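Local coordinates for protein MAU2 chromatid cohesion factor homolog (Saccharomyces cerevisiae, PDB 4XDN) that forms a complex with SCC2 that is required for cohesin to associate with chromosomes, and so takes part in sister chromatid cohesion, at residues Y150-M164 against A176-L190. Sequence-based numbering, arbitrary orientation.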
loop_
_atom_site.group_PDB
_atom_site.type_symbol
_atom_site.label_atom_id
_atom_site.label_comp_id
_atom_site.label_asym_id
_atom_site.label_seq_id
_atom_site.Cartn_x
_atom_site.Cartn_y
_atom_site.Cartn_z
ATOM N N TYR A 150 -2.540 -16.519 -15.051
ATOM C CA TYR A 150 -2.734 -16.682 -13.615
ATOM C C TYR A 150 -3.728 -17.805 -13.332
ATOM O O TYR A 150 -3.562 -18.562 -12.376
ATOM C CB TYR A 150 -3.233 -15.380 -12.980
ATOM C CG TYR A 150 -2.153 -14.379 -12.621
ATOM C CD1 TYR A 150 -0.969 -14.781 -12.016
ATOM C CD2 TYR A 150 -2.331 -13.026 -12.874
ATOM C CE1 TYR A 150 0.013 -13.863 -11.684
ATOM C CE2 TYR A 150 -1.360 -12.103 -12.544
ATOM C CZ TYR A 150 -0.190 -12.524 -11.950
ATOM O OH TYR A 150 0.775 -11.601 -11.622
ATOM N N LYS A 151 -4.758 -17.908 -14.165
ATOM C CA LYS A 151 -5.779 -18.941 -13.996
ATOM C C LYS A 151 -5.210 -20.326 -14.292
ATOM O O LYS A 151 -5.513 -21.293 -13.594
ATOM C CB LYS A 151 -6.982 -18.658 -14.899
ATOM C CG LYS A 151 -7.781 -17.434 -14.483
ATOM C CD LYS A 151 -8.929 -17.155 -15.437
ATOM C CE LYS A 151 -9.728 -15.936 -14.999
ATOM N NZ LYS A 151 -10.839 -15.619 -15.941
ATOM N N ILE A 152 -4.383 -20.414 -15.328
ATOM C CA ILE A 152 -3.712 -21.662 -15.666
ATOM C C ILE A 152 -2.790 -22.072 -14.524
ATOM O O ILE A 152 -2.773 -23.232 -14.111
ATOM C CB ILE A 152 -2.905 -21.531 -16.977
ATOM C CG1 ILE A 152 -3.857 -21.303 -18.155
ATOM C CG2 ILE A 152 -2.052 -22.777 -17.224
ATOM C CD1 ILE A 152 -3.166 -20.942 -19.456
ATOM N N ALA A 153 -2.031 -21.108 -14.011
ATOM C CA ALA A 153 -1.087 -21.367 -12.932
ATOM C C ALA A 153 -1.807 -21.842 -11.674
ATOM O O ALA A 153 -1.393 -22.817 -11.048
ATOM C CB ALA A 153 -0.270 -20.120 -12.635
ATOM N N LEU A 154 -2.886 -21.154 -11.309
ATOM C CA LEU A 154 -3.641 -21.499 -10.108
ATOM C C LEU A 154 -4.264 -22.885 -10.232
ATOM O O LEU A 154 -4.273 -23.660 -9.275
ATOM C CB LEU A 154 -4.732 -20.460 -9.836
ATOM C CG LEU A 154 -5.653 -20.764 -8.649
ATOM C CD1 LEU A 154 -4.853 -20.902 -7.359
ATOM C CD2 LEU A 154 -6.714 -19.688 -8.508
ATOM N N ARG A 155 -4.789 -23.186 -11.415
ATOM C CA ARG A 155 -5.383 -24.490 -11.684
ATOM C C ARG A 155 -4.344 -25.595 -11.523
ATOM O O ARG A 155 -4.575 -26.574 -10.815
ATOM C CB ARG A 155 -5.982 -24.519 -13.093
ATOM C CG ARG A 155 -6.650 -25.833 -13.469
ATOM C CD ARG A 155 -7.308 -25.762 -14.843
ATOM N NE ARG A 155 -8.299 -24.687 -14.921
ATOM C CZ ARG A 155 -8.255 -23.643 -15.750
ATOM N NH1 ARG A 155 -7.270 -23.495 -16.624
ATOM N NH2 ARG A 155 -9.227 -22.739 -15.708
ATOM N N ASN A 156 -3.196 -25.425 -12.175
ATOM C CA ASN A 156 -2.126 -26.418 -12.124
ATOM C C ASN A 156 -1.488 -26.496 -10.746
ATOM O O ASN A 156 -1.053 -27.563 -10.313
ATOM C CB ASN A 156 -1.049 -26.104 -13.164
ATOM C CG ASN A 156 -1.567 -26.187 -14.583
ATOM O OD1 ASN A 156 -2.631 -26.750 -14.836
ATOM N ND2 ASN A 156 -0.811 -25.628 -15.522
ATOM N N CYS A 157 -1.430 -25.361 -10.062
ATOM C CA CYS A 157 -0.836 -25.309 -8.734
ATOM C C CYS A 157 -1.664 -26.118 -7.736
ATOM O O CYS A 157 -1.114 -26.888 -6.950
ATOM C CB CYS A 157 -0.701 -23.863 -8.263
ATOM S SG CYS A 157 0.188 -23.695 -6.711
ATOM N N ASN A 158 -2.983 -25.942 -7.772
ATOM C CA ASN A 158 -3.870 -26.708 -6.902
ATOM C C ASN A 158 -3.774 -28.199 -7.200
ATOM O O ASN A 158 -3.829 -29.026 -6.291
ATOM C CB ASN A 158 -5.321 -26.237 -7.052
ATOM C CG ASN A 158 -5.548 -24.850 -6.483
ATOM O OD1 ASN A 158 -4.830 -24.407 -5.588
ATOM N ND2 ASN A 158 -6.554 -24.156 -7.001
ATOM N N GLU A 159 -3.628 -28.535 -8.477
ATOM C CA GLU A 159 -3.465 -29.922 -8.891
ATOM C C GLU A 159 -2.187 -30.501 -8.295
ATOM O O GLU A 159 -2.165 -31.638 -7.822
ATOM C CB GLU A 159 -3.432 -30.025 -10.417
ATOM C CG GLU A 159 -3.391 -31.450 -10.945
ATOM C CD GLU A 159 -3.141 -31.512 -12.440
ATOM O OE1 GLU A 159 -3.325 -30.478 -13.119
ATOM O OE2 GLU A 159 -2.754 -32.592 -12.934
ATOM N N LEU A 160 -1.126 -29.701 -8.315
ATOM C CA LEU A 160 0.167 -30.118 -7.790
ATOM C C LEU A 160 0.101 -30.364 -6.282
ATOM O O LEU A 160 0.601 -31.375 -5.789
ATOM C CB LEU A 160 1.226 -29.059 -8.108
ATOM C CG LEU A 160 2.673 -29.413 -7.764
ATOM C CD1 LEU A 160 3.203 -30.500 -8.686
ATOM C CD2 LEU A 160 3.560 -28.176 -7.826
ATOM N N VAL A 161 -0.521 -29.435 -5.560
ATOM C CA VAL A 161 -0.654 -29.537 -4.109
ATOM C C VAL A 161 -1.448 -30.778 -3.719
ATOM O O VAL A 161 -1.065 -31.505 -2.805
ATOM C CB VAL A 161 -1.341 -28.279 -3.516
ATOM C CG1 VAL A 161 -1.717 -28.490 -2.047
ATOM C CG2 VAL A 161 -0.433 -27.066 -3.656
ATOM N N GLN A 162 -2.558 -31.006 -4.414
ATOM C CA GLN A 162 -3.406 -32.165 -4.161
ATOM C C GLN A 162 -2.613 -33.458 -4.293
ATOM O O GLN A 162 -2.793 -34.394 -3.515
ATOM C CB GLN A 162 -4.594 -32.173 -5.128
ATOM C CG GLN A 162 -5.462 -33.429 -5.077
ATOM C CD GLN A 162 -6.215 -33.574 -3.769
ATOM O OE1 GLN A 162 -5.676 -34.059 -2.772
ATOM N NE2 GLN A 162 -7.474 -33.158 -3.769
ATOM N N TYR A 163 -1.733 -33.503 -5.286
ATOM C CA TYR A 163 -0.950 -34.701 -5.554
ATOM C C TYR A 163 0.103 -34.916 -4.472
ATOM O O TYR A 163 0.370 -36.046 -4.071
ATOM C CB TYR A 163 -0.300 -34.607 -6.943
ATOM C CG TYR A 163 1.144 -35.049 -7.007
ATOM C CD1 TYR A 163 1.489 -36.391 -6.945
ATOM C CD2 TYR A 163 2.164 -34.119 -7.154
ATOM C CE1 TYR A 163 2.812 -36.793 -7.010
ATOM C CE2 TYR A 163 3.487 -34.509 -7.218
ATOM C CZ TYR A 163 3.806 -35.848 -7.147
ATOM O OH TYR A 163 5.123 -36.236 -7.215
ATOM N N MET A 164 0.682 -33.827 -3.980
ATOM C CA MET A 164 1.796 -33.919 -3.043
ATOM C C MET A 164 1.367 -34.199 -1.607
ATOM O O MET A 164 2.076 -34.892 -0.876
ATOM C CB MET A 164 2.613 -32.635 -3.092
ATOM C CG MET A 164 3.324 -32.446 -4.411
ATOM S SD MET A 164 3.953 -30.784 -4.646
ATOM C CE MET A 164 4.891 -30.589 -3.151
ATOM N N ALA A 176 4.641 -29.149 -0.454
ATOM C CA ALA A 176 3.223 -28.904 -0.698
ATOM C C ALA A 176 2.787 -27.608 -0.025
ATOM O O ALA A 176 1.927 -26.892 -0.530
ATOM C CB ALA A 176 2.384 -30.070 -0.200
ATOM N N SER A 177 3.398 -27.312 1.116
ATOM C CA SER A 177 3.119 -26.084 1.847
ATOM C C SER A 177 3.615 -24.859 1.078
ATOM O O SER A 177 2.942 -23.828 1.032
ATOM C CB SER A 177 3.771 -26.142 3.229
ATOM O OG SER A 177 3.476 -24.994 4.000
ATOM N N VAL A 178 4.794 -24.980 0.477
ATOM C CA VAL A 178 5.350 -23.910 -0.339
ATOM C C VAL A 178 4.416 -23.594 -1.504
ATOM O O VAL A 178 4.178 -22.430 -1.817
ATOM C CB VAL A 178 6.757 -24.284 -0.873
ATOM C CG1 VAL A 178 7.262 -23.281 -1.915
ATOM C CG2 VAL A 178 7.747 -24.380 0.278
ATOM N N PHE A 179 3.875 -24.626 -2.138
ATOM C CA PHE A 179 3.045 -24.412 -3.316
ATOM C C PHE A 179 1.609 -24.045 -2.953
ATOM O O PHE A 179 0.889 -23.470 -3.769
ATOM C CB PHE A 179 3.088 -25.646 -4.215
ATOM C CG PHE A 179 4.354 -25.743 -5.011
ATOM C CD1 PHE A 179 4.532 -24.962 -6.141
ATOM C CD2 PHE A 179 5.381 -26.581 -4.614
ATOM C CE1 PHE A 179 5.701 -25.030 -6.871
ATOM C CE2 PHE A 179 6.552 -26.654 -5.343
ATOM C CZ PHE A 179 6.712 -25.875 -6.471
ATOM N N GLN A 180 1.198 -24.353 -1.729
ATOM C CA GLN A 180 -0.048 -23.810 -1.212
ATOM C C GLN A 180 0.090 -22.295 -1.133
ATOM O O GLN A 180 -0.825 -21.559 -1.491
ATOM C CB GLN A 180 -0.385 -24.393 0.159
ATOM C CG GLN A 180 -1.089 -25.738 0.107
ATOM C CD GLN A 180 -1.516 -26.221 1.479
ATOM O OE1 GLN A 180 -0.746 -26.872 2.188
ATOM N NE2 GLN A 180 -2.746 -25.901 1.864
ATOM N N TYR A 181 1.254 -21.846 -0.676
ATOM C CA TYR A 181 1.556 -20.424 -0.577
ATOM C C TYR A 181 1.617 -19.775 -1.957
ATOM O O TYR A 181 1.192 -18.634 -2.126
ATOM C CB TYR A 181 2.875 -20.218 0.172
ATOM C CG TYR A 181 3.577 -18.920 -0.148
ATOM C CD1 TYR A 181 3.196 -17.733 0.462
ATOM C CD2 TYR A 181 4.633 -18.884 -1.049
ATOM C CE1 TYR A 181 3.838 -16.545 0.175
ATOM C CE2 TYR A 181 5.281 -17.706 -1.343
ATOM C CZ TYR A 181 4.880 -16.537 -0.728
ATOM O OH TYR A 181 5.531 -15.359 -1.020
ATOM N N VAL A 182 2.145 -20.501 -2.937
ATOM C CA VAL A 182 2.165 -20.018 -4.314
ATOM C C VAL A 182 0.737 -19.828 -4.804
ATOM O O VAL A 182 0.416 -18.817 -5.424
ATOM C CB VAL A 182 2.917 -20.989 -5.252
ATOM C CG1 VAL A 182 2.717 -20.607 -6.723
ATOM C CG2 VAL A 182 4.396 -21.014 -4.910
ATOM N N GLY A 183 -0.114 -20.806 -4.515
ATOM C CA GLY A 183 -1.518 -20.734 -4.880
ATOM C C GLY A 183 -2.197 -19.502 -4.311
ATOM O O GLY A 183 -2.933 -18.814 -5.015
ATOM N N VAL A 184 -1.949 -19.229 -3.033
ATOM C CA VAL A 184 -2.488 -18.043 -2.378
ATOM C C VAL A 184 -2.081 -16.785 -3.137
ATOM O O VAL A 184 -2.916 -15.921 -3.416
ATOM C CB VAL A 184 -2.008 -17.936 -0.908
ATOM C CG1 VAL A 184 -2.446 -16.610 -0.269
ATOM C CG2 VAL A 184 -2.534 -19.101 -0.091
ATOM N N MET A 185 -0.797 -16.685 -3.469
ATOM C CA MET A 185 -0.290 -15.513 -4.167
ATOM C C MET A 185 -0.952 -15.363 -5.531
ATOM O O MET A 185 -1.151 -14.244 -6.006
ATOM C CB MET A 185 1.233 -15.592 -4.325
ATOM C CG MET A 185 2.013 -15.441 -3.021
ATOM S SD MET A 185 1.405 -14.086 -1.991
ATOM C CE MET A 185 2.926 -13.410 -1.353
ATOM N N LEU A 186 -1.303 -16.487 -6.150
ATOM C CA LEU A 186 -1.992 -16.461 -7.434
ATOM C C LEU A 186 -3.439 -16.009 -7.255
ATOM O O LEU A 186 -3.992 -15.320 -8.112
ATOM C CB LEU A 186 -1.945 -17.838 -8.103
ATOM C CG LEU A 186 -0.563 -18.332 -8.543
ATOM C CD1 LEU A 186 -0.631 -19.781 -9.001
ATOM C CD2 LEU A 186 0.006 -17.457 -9.646
ATOM N N CYS A 187 -4.052 -16.393 -6.140
ATOM C CA CYS A 187 -5.410 -15.959 -5.839
ATOM C C CYS A 187 -5.451 -14.449 -5.615
ATOM O O CYS A 187 -6.372 -13.776 -6.069
ATOM C CB CYS A 187 -5.961 -16.690 -4.612
ATOM S SG CYS A 187 -6.471 -18.391 -4.918
ATOM N N ILE A 188 -4.449 -13.923 -4.916
ATOM C CA ILE A 188 -4.371 -12.485 -4.663
ATOM C C ILE A 188 -4.332 -11.714 -5.980
ATOM O O ILE A 188 -5.075 -10.752 -6.164
ATOM C CB ILE A 188 -3.132 -12.119 -3.814
ATOM C CG1 ILE A 188 -3.281 -12.686 -2.400
ATOM C CG2 ILE A 188 -2.953 -10.599 -3.741
ATOM C CD1 ILE A 188 -2.045 -12.536 -1.531
ATOM N N LYS A 189 -3.467 -12.147 -6.892
ATOM C CA LYS A 189 -3.331 -11.498 -8.191
ATOM C C LYS A 189 -4.623 -11.576 -9.002
ATOM O O LYS A 189 -4.922 -10.678 -9.790
ATOM C CB LYS A 189 -2.178 -12.125 -8.980
ATOM C CG LYS A 189 -0.794 -11.808 -8.427
ATOM C CD LYS A 189 -0.512 -10.314 -8.463
ATOM C CE LYS A 189 0.950 -10.011 -8.183
ATOM N NZ LYS A 189 1.238 -8.554 -8.285
ATOM N N LEU A 190 -5.382 -12.649 -8.807
ATOM C CA LEU A 190 -6.653 -12.823 -9.499
ATOM C C LEU A 190 -7.796 -12.131 -8.758
ATOM O O LEU A 190 -8.939 -12.142 -9.217
ATOM C CB LEU A 190 -6.966 -14.310 -9.670
ATOM C CG LEU A 190 -6.177 -15.029 -10.766
ATOM C CD1 LEU A 190 -6.341 -16.536 -10.637
ATOM C CD2 LEU A 190 -6.622 -14.566 -12.146
#
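Helices 150-164 and 176-189 run antiparallel, their axes 9.1 Å apart at closest approach and their directions 158° from each other. They form a helical hairpin, consecutive helices in a largely helical chain. Helix 126-144 packs against both, while helices 193-206 and 212-228 touch 176-190. The seam is apolar and meshes knobs-into-holes. Leu-186 fits among Tyr-150, Ala-153, Leu-154 and Cys-157. Its CD2 meets Tyr-150 CD1 at 3.7 Å, while Leu-186 CD1 reaches the backbone between Ala-153 and Leu-154. At one end, Lys-189 lays its CB over a face of the Tyr-150 ring, 3.7 Å from the centroid, in a CH-pi contact. Lys-189 CG lies beside Tyr-150 OH, and the bend at chi2 keeps CD there too. That hydroxyl is hydrogen-bonded to Asp-145. Leu-190 packs its CD2 on Tyr-150 CB (3.6 Å) and turns CD1 to Leu-154 CD2. Toward the other end, Phe-179 is the knob among Cys-157, Leu-160, Val-161 and Met-164. Leu-160 CD2 stands over the centre of the Phe-179 ring, 10° off the normal. Met-164 SD lies obliquely to that ring, 5.3 Å from the centroid, as a Met-aromatic contact. Val-161 CG1 touches Gln-180 CG at 3.6 Å. Cys-157 is a third knob, among Phe-179, Val-182, Gly-183 and Leu-186. Its chi1 of -174° swings SG away from the Cys-157 N, to 3.0 Å from Phe-179 O and 3.6 Å from Gly-183 N.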